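Local coordinates for histidine triad protein (Bacillus subtilis, PDB 1Y23) that probably hydrolyses or transfers nucleotide substrates, as a zinc-bearing member of the histidine triad (HIT) family, at residues Lys21-Glu26 with Tyr64-Pro69; Ala94-Ser97 with Tyr101-His104. All blocks are in the same frame, centred on the assembly; numbering follows the deposited sequence.

Contact 1. Residues Lys21-Glu26 with Tyr64-Pro69; sequences KVYEDE and YFHAVP
Y23 and A67 form the close-packed part of this contact. The methyl group of A67 presses on one corner of the phenol ring, with CB of A67 3.7 Å from CE2 of Y23 and the neighbouring ring carbon CZ a little farther off. The methyl meets the ring obliquely. Holding CG anti to the backbone N (chi1 178°) carries the phenol from the strand towards A67 and H66 and brings its hydroxyl up beside H66. Here the contact loosens and turns polar. NE2 of H66 stands 3.6 Å from OH of Y23 and 3.8 Å from OD2 of D25, both too long for hydrogen bonds, and both oxygens lie at the edge of the imidazole, near its plane. The D25 carboxylate, reaching H66 from the opposite direction, is tilted only 23° from that ring. What orders this side is the link between Y23 and D25: OH of Y23 donates to OD2 of D25 at 2.7 Å, meeting the lone pair of OD2 that points away from OD1. OD1 of D25 is taken by the backbone N atoms of H27 and V28, which fixes the carboxylate's rotation. A leucine in place of Y23 would probably leave OD2 of D25 without its hydroxyl donor and open a gap beside the A67 methyl. Further out, on the solvent side, K21 and E24 pair in a salt bridge remote from the helix. Within this chain strand 21-24 is one of two outer strands of the antiparallel sheet, and V22 and Y23 both face A30 of strand 28-32, a classic beta bulge. Helix 67-79 packs against it through A67, while on the same segment F65 stacks on F65 of the second subunit.

Contact 2. Residues Ala94-Ser97 with Tyr101-His104; sequences AGQS and YHMH
Q96 sets its carboxamide obliquely against the imidazole of H102, the amide and ring planes lying 50° apart. NE2 of Q96 comes within 3.8 Å of CE1 of H102, and CG of Q96 lies 4.1 Å from the same carbon. The side chain runs fully extended to this point, CG anti to the backbone N (chi1 177°), and its polar end is held at both atoms: OE1 accepts from the N of G91, and NE2 donates to the O of E51. The amide is therefore pinned beside the ring without bonding to it. H102 is the middle histidine of the alternating H100, H102, H104 series that gives the HIT family its name, the position of the nucleophile in characterised HIT enzymes and probably here too. Its ND1 is bonded to the backbone O of H100, a residue of the zinc site, and this fixes the rotation of the ring. At the other end a water sits in the ring plane, 2.9 Å from NE2 of H102, and donates a weak bond to O of G95 at 3.4 Å. F9 packs edge-to-face with the H102 ring, while H104 bonds through ND1 to the O of L87 on strand 83-90.

The two contacts lie about 17 Å apart between centres and follow one another along the chain, contact 1 closing before contact 2 opens. Both belong to the HIT domain and reach the same antiparallel sheet, contact 1 at its outer strand 21-24 and contact 2 at strand 103-108, with strands 28-32 and 42-46 between them. Y64 joins them: its ring meets that of Y101 edge-to-face, and its hydroxyl is bonded to the O of V44. Both also touch the second subunit, where Y101 packs on F65 of the second subunit. The helix-to-edge packing and the histidine motif are thus parts of one dimeric framework.

Contact 1. Residues Lys21-Glu26 with Tyr64-Pro69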
ATOM      1  N   LYS B  21      -3.836 -17.074 -11.369  1.00 33.25           N
ATOM      2  CA  LYS B  21      -2.537 -16.810 -10.745  1.00 34.51           C
ATOM      3  C   LYS B  21      -1.545 -16.043 -11.614  1.00 35.15           C
ATOM      4  O   LYS B  21      -1.468 -16.244 -12.824  1.00 36.14           O
ATOM      5  CB  LYS B  21      -1.899 -18.131 -10.284  1.00 35.20           C
ATOM      6  CG  LYS B  21      -2.763 -18.932  -9.312  1.00 35.53           C
ATOM      7  CD  LYS B  21      -2.014 -20.117  -8.698  1.00 37.30           C
ATOM      8  CE  LYS B  21      -2.915 -20.917  -7.749  1.00 36.87           C
ATOM      9  NZ  LYS B  21      -2.206 -22.008  -7.027  1.00 36.67           N
ATOM     10  N   VAL B  22      -0.781 -15.158 -10.987  1.00 34.41           N
ATOM     11  CA  VAL B  22       0.203 -14.380 -11.720  1.00 33.97           C
ATOM     12  C   VAL B  22       1.574 -14.567 -11.098  1.00 33.84           C
ATOM     13  O   VAL B  22       2.602 -14.413 -11.760  1.00 33.08           O
ATOM     14  CB  VAL B  22      -0.165 -12.892 -11.719  1.00 34.72           C
ATOM     15  CG1 VAL B  22      -1.538 -12.711 -12.352  1.00 33.87           C
ATOM     16  CG2 VAL B  22      -0.163 -12.357 -10.300  1.00 33.34           C
ATOM     17  N   TYR B  23       1.582 -14.915  -9.820  1.00 33.79           N
ATOM     18  CA  TYR B  23       2.826 -15.131  -9.119  1.00 32.77           C
ATOM     19  C   TYR B  23       2.605 -16.040  -7.934  1.00 32.46           C
ATOM     20  O   TYR B  23       1.545 -16.013  -7.310  1.00 33.20           O
ATOM     21  CB  TYR B  23       3.401 -13.808  -8.628  1.00 33.18           C
ATOM     22  CG  TYR B  23       4.674 -13.974  -7.834  1.00 32.86           C
ATOM     23  CD1 TYR B  23       5.920 -14.020  -8.461  1.00 33.31           C
ATOM     24  CD2 TYR B  23       4.631 -14.099  -6.448  1.00 32.27           C
ATOM     25  CE1 TYR B  23       7.095 -14.181  -7.713  1.00 33.21           C
ATOM     26  CE2 TYR B  23       5.788 -14.261  -5.701  1.00 31.66           C
ATOM     27  CZ  TYR B  23       7.012 -14.297  -6.333  1.00 31.89           C
ATOM     28  OH  TYR B  23       8.148 -14.422  -5.572  1.00 33.49           O
ATOM     29  N   GLU B  24       3.613 -16.851  -7.634  1.00 32.41           N
ATOM     30  CA  GLU B  24       3.550 -17.757  -6.501  1.00 32.35           C
ATOM     31  C   GLU B  24       4.907 -18.316  -6.096  1.00 34.19           C
ATOM     32  O   GLU B  24       5.719 -18.696  -6.946  1.00 34.01           O
ATOM     33  CB  GLU B  24       2.589 -18.925  -6.779  1.00 33.73           C
ATOM     34  CG  GLU B  24       2.485 -19.911  -5.603  1.00 34.03           C
ATOM     35  CD  GLU B  24       1.482 -21.039  -5.809  1.00 33.54           C
ATOM     36  OE1 GLU B  24       1.340 -21.878  -4.889  1.00 31.75           O
ATOM     37  OE2 GLU B  24       0.835 -21.094  -6.878  1.00 37.31           O
ATOM     38  N   ASP B  25       5.151 -18.334  -4.784  1.00 34.58           N
ATOM     39  CA  ASP B  25       6.370 -18.900  -4.206  1.00 33.04           C
ATOM     40  C   ASP B  25       5.992 -19.571  -2.894  1.00 32.10           C
ATOM     41  O   ASP B  25       4.821 -19.865  -2.657  1.00 32.78           O
ATOM     42  CB  ASP B  25       7.476 -17.846  -3.987  1.00 31.77           C
ATOM     43  CG  ASP B  25       7.091 -16.750  -3.000  1.00 31.63           C
ATOM     44  OD1 ASP B  25       6.508 -17.054  -1.940  1.00 32.02           O
ATOM     45  OD2 ASP B  25       7.396 -15.574  -3.284  1.00 32.58           O
ATOM     46  N   GLU B  26       6.978 -19.806  -2.044  1.00 31.79           N
ATOM     47  CA  GLU B  26       6.744 -20.477  -0.775  1.00 31.22           C
ATOM     48  C   GLU B  26       5.842 -19.744   0.229  1.00 29.73           C
ATOM     49  O   GLU B  26       5.084 -20.379   0.966  1.00 29.16           O
ATOM     50  CB  GLU B  26       8.093 -20.793  -0.128  1.00 32.63           C
ATOM     51  CG  GLU B  26       8.012 -21.631   1.130  1.00 34.75           C
ATOM     52  CD  GLU B  26       9.384 -22.050   1.632  1.00 36.95           C
ATOM     53  OE1 GLU B  26       9.445 -22.695   2.706  1.00 37.11           O
ATOM     54  OE2 GLU B  26      10.392 -21.738   0.952  1.00 34.83           O
ATOM     55  N   TYR B  64       7.252 -11.431   2.161  1.00 23.77           N
ATOM     56  CA  TYR B  64       6.117 -10.910   1.414  1.00 22.48           C
ATOM     57  C   TYR B  64       6.327  -9.735   0.471  1.00 23.20           C
ATOM     58  O   TYR B  64       6.104  -9.856  -0.733  1.00 23.76           O
ATOM     59  CB  TYR B  64       4.986 -10.526   2.371  1.00 20.99           C
ATOM     60  CG  TYR B  64       3.821  -9.869   1.670  1.00 19.29           C
ATOM     61  CD1 TYR B  64       2.867 -10.627   1.000  1.00 19.66           C
ATOM     62  CD2 TYR B  64       3.709  -8.475   1.627  1.00 21.19           C
ATOM     63  CE1 TYR B  64       1.824 -10.015   0.295  1.00 21.72           C
ATOM     64  CE2 TYR B  64       2.674  -7.850   0.924  1.00 20.25           C
ATOM     65  CZ  TYR B  64       1.733  -8.630   0.260  1.00 21.61           C
ATOM     66  OH  TYR B  64       0.706  -8.022  -0.436  1.00 25.52           O
ATOM     67  N   PHE B  65       6.745  -8.598   1.018  1.00 23.72           N
ATOM     68  CA  PHE B  65       6.895  -7.379   0.230  1.00 25.00           C
ATOM     69  C   PHE B  65       7.737  -7.403  -1.037  1.00 26.27           C
ATOM     70  O   PHE B  65       7.422  -6.687  -1.984  1.00 25.19           O
ATOM     71  CB  PHE B  65       7.392  -6.228   1.112  1.00 26.08           C
ATOM     72  CG  PHE B  65       7.355  -4.885   0.418  1.00 29.56           C
ATOM     73  CD1 PHE B  65       6.140  -4.314   0.036  1.00 29.64           C
ATOM     74  CD2 PHE B  65       8.531  -4.207   0.112  1.00 28.78           C
ATOM     75  CE1 PHE B  65       6.102  -3.094  -0.643  1.00 30.90           C
ATOM     76  CE2 PHE B  65       8.501  -2.984  -0.568  1.00 30.57           C
ATOM     77  CZ  PHE B  65       7.283  -2.429  -0.944  1.00 29.80           C
ATOM     78  N   HIS B  66       8.804  -8.198  -1.063  1.00 26.65           N
ATOM     79  CA  HIS B  66       9.652  -8.230  -2.247  1.00 26.89           C
ATOM     80  C   HIS B  66       8.857  -8.572  -3.515  1.00 26.59           C
ATOM     81  O   HIS B  66       9.169  -8.089  -4.610  1.00 28.26           O
ATOM     82  CB  HIS B  66      10.813  -9.222  -2.074  1.00 28.25           C
ATOM     83  CG  HIS B  66      10.410 -10.653  -2.216  1.00 28.14           C
ATOM     84  ND1 HIS B  66       9.979 -11.416  -1.152  1.00 29.43           N
ATOM     85  CD2 HIS B  66      10.300 -11.442  -3.313  1.00 28.40           C
ATOM     86  CE1 HIS B  66       9.616 -12.610  -1.586  1.00 29.43           C
ATOM     87  NE2 HIS B  66       9.800 -12.651  -2.895  1.00 28.41           N
ATOM     88  N   ALA B  67       7.825  -9.394  -3.374  1.00 25.55           N
ATOM     89  CA  ALA B  67       7.010  -9.775  -4.524  1.00 26.43           C
ATOM     90  C   ALA B  67       6.206  -8.602  -5.114  1.00 27.26           C
ATOM     91  O   ALA B  67       5.925  -8.579  -6.318  1.00 27.68           O
ATOM     92  CB  ALA B  67       6.065 -10.917  -4.148  1.00 25.06           C
ATOM     93  N   VAL B  68       5.849  -7.628  -4.279  1.00 26.65           N
ATOM     94  CA  VAL B  68       5.071  -6.478  -4.735  1.00 25.70           C
ATOM     95  C   VAL B  68       5.729  -5.708  -5.888  1.00 26.08           C
ATOM     96  O   VAL B  68       5.096  -5.448  -6.914  1.00 26.44           O
ATOM     97  CB  VAL B  68       4.774  -5.516  -3.548  1.00 25.00           C
ATOM     98  CG1 VAL B  68       4.157  -4.206  -4.052  1.00 24.07           C
ATOM     99  CG2 VAL B  68       3.821  -6.199  -2.581  1.00 22.01           C
ATOM    100  N   PRO B  69       7.005  -5.330  -5.736  1.00 25.93           N
ATOM    101  CA  PRO B  69       7.678  -4.594  -6.811  1.00 26.25           C
ATOM    102  C   PRO B  69       7.769  -5.423  -8.093  1.00 27.11           C
ATOM    103  O   PRO B  69       7.520  -4.917  -9.192  1.00 27.76           O
ATOM    104  CB  PRO B  69       9.050  -4.295  -6.212  1.00 25.11           C
ATOM    105  CG  PRO B  69       8.744  -4.163  -4.743  1.00 24.11           C
ATOM    106  CD  PRO B  69       7.835  -5.346  -4.519  1.00 25.19           C
TER

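Contact 2. Residues Ala94-Ser97 with Tyr101-His104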
ATOM      1  N   ALA B  94     -12.658   0.445   6.672  1.00 33.80           N
ATOM      2  CA  ALA B  94     -11.501   0.910   5.909  1.00 32.65           C
ATOM      3  C   ALA B  94     -11.606   0.332   4.501  1.00 32.31           C
ATOM      4  O   ALA B  94     -10.819   0.669   3.621  1.00 31.29           O
ATOM      5  CB  ALA B  94     -10.210   0.455   6.576  1.00 34.56           C
ATOM      6  N   GLY B  95     -12.581  -0.554   4.305  1.00 31.33           N
ATOM      7  CA  GLY B  95     -12.788  -1.159   3.003  1.00 29.59           C
ATOM      8  C   GLY B  95     -12.393  -2.620   2.917  1.00 28.68           C
ATOM      9  O   GLY B  95     -12.419  -3.206   1.832  1.00 28.50           O
ATOM     10  N   GLN B  96     -12.023  -3.218   4.046  1.00 27.85           N
ATOM     11  CA  GLN B  96     -11.632  -4.626   4.036  1.00 29.62           C
ATOM     12  C   GLN B  96     -12.826  -5.558   4.249  1.00 30.36           C
ATOM     13  O   GLN B  96     -13.443  -5.539   5.313  1.00 32.72           O
ATOM     14  CB  GLN B  96     -10.554  -4.902   5.100  1.00 27.84           C
ATOM     15  CG  GLN B  96     -10.176  -6.371   5.184  1.00 26.58           C
ATOM     16  CD  GLN B  96      -9.009  -6.651   6.111  1.00 25.30           C
ATOM     17  OE1 GLN B  96      -8.886  -6.059   7.191  1.00 25.84           O
ATOM     18  NE2 GLN B  96      -8.152  -7.580   5.702  1.00 22.52           N
ATOM     19  N   SER B  97     -13.147  -6.370   3.238  1.00 31.80           N
ATOM     20  CA  SER B  97     -14.276  -7.314   3.316  1.00 32.02           C
ATOM     21  C   SER B  97     -13.817  -8.724   3.700  1.00 31.92           C
ATOM     22  O   SER B  97     -14.581  -9.481   4.289  1.00 33.55           O
ATOM     23  CB  SER B  97     -15.016  -7.395   1.976  1.00 32.06           C
ATOM     24  OG  SER B  97     -14.523  -8.484   1.211  1.00 33.26           O
ATOM     25  N   TYR B 101      -4.983 -10.515   5.123  1.00 25.57           N
ATOM     26  CA  TYR B 101      -4.198  -9.431   4.531  1.00 25.63           C
ATOM     27  C   TYR B 101      -4.022  -9.585   3.030  1.00 26.12           C
ATOM     28  O   TYR B 101      -3.669 -10.657   2.543  1.00 26.00           O
ATOM     29  CB  TYR B 101      -2.807  -9.330   5.186  1.00 23.60           C
ATOM     30  CG  TYR B 101      -1.951  -8.203   4.628  1.00 22.44           C
ATOM     31  CD1 TYR B 101      -2.054  -6.900   5.133  1.00 21.13           C
ATOM     32  CD2 TYR B 101      -1.093  -8.425   3.544  1.00 19.97           C
ATOM     33  CE1 TYR B 101      -1.329  -5.846   4.566  1.00 21.26           C
ATOM     34  CE2 TYR B 101      -0.366  -7.384   2.968  1.00 20.22           C
ATOM     35  CZ  TYR B 101      -0.488  -6.093   3.480  1.00 22.07           C
ATOM     36  OH  TYR B 101       0.210  -5.052   2.901  1.00 17.46           O
ATOM     37  N   HIS B 102      -4.278  -8.501   2.305  1.00 26.19           N
ATOM     38  CA  HIS B 102      -4.112  -8.487   0.862  1.00 26.46           C
ATOM     39  C   HIS B 102      -3.781  -7.086   0.378  1.00 27.09           C
ATOM     40  O   HIS B 102      -4.243  -6.096   0.940  1.00 26.91           O
ATOM     41  CB  HIS B 102      -5.362  -9.016   0.134  1.00 25.35           C
ATOM     42  CG  HIS B 102      -6.648  -8.379   0.568  1.00 24.46           C
ATOM     43  ND1 HIS B 102      -7.224  -8.626   1.796  1.00 24.44           N
ATOM     44  CD2 HIS B 102      -7.489  -7.537  -0.077  1.00 25.06           C
ATOM     45  CE1 HIS B 102      -8.364  -7.967   1.887  1.00 25.68           C
ATOM     46  NE2 HIS B 102      -8.550  -7.298   0.762  1.00 26.36           N
ATOM     47  N   MET B 103      -2.958  -7.020  -0.660  1.00 28.55           N
ATOM     48  CA  MET B 103      -2.546  -5.759  -1.251  1.00 28.47           C
ATOM     49  C   MET B 103      -3.120  -5.693  -2.658  1.00 28.11           C
ATOM     50  O   MET B 103      -3.014  -6.658  -3.414  1.00 27.00           O
ATOM     51  CB  MET B 103      -1.021  -5.695  -1.328  1.00 31.92           C
ATOM     52  CG  MET B 103      -0.476  -4.445  -1.989  1.00 34.38           C
ATOM     53  SD  MET B 103      -0.259  -3.083  -0.824  1.00 42.43           S
ATOM     54  CE  MET B 103       1.511  -3.163  -0.556  1.00 38.27           C
ATOM     55  N   HIS B 104      -3.753  -4.574  -3.001  1.00 27.71           N
ATOM     56  CA  HIS B 104      -4.294  -4.397  -4.344  1.00 26.59           C
ATOM     57  C   HIS B 104      -3.237  -3.713  -5.194  1.00 27.14           C
ATOM     58  O   HIS B 104      -2.637  -2.723  -4.770  1.00 25.94           O
ATOM     59  CB  HIS B 104      -5.518  -3.477  -4.367  1.00 26.77           C
ATOM     60  CG  HIS B 104      -6.730  -4.032  -3.696  1.00 26.04           C
ATOM     61  ND1 HIS B 104      -7.028  -3.783  -2.372  1.00 27.50           N
ATOM     62  CD2 HIS B 104      -7.751  -4.779  -4.177  1.00 25.50           C
ATOM     63  CE1 HIS B 104      -8.184  -4.348  -2.071  1.00 26.89           C
ATOM     64  NE2 HIS B 104      -8.644  -4.958  -3.149  1.00 26.15           N
TER
HETATM   65  O   HOH W   1     -10.247  -5.056   0.040  1.00 33.16           O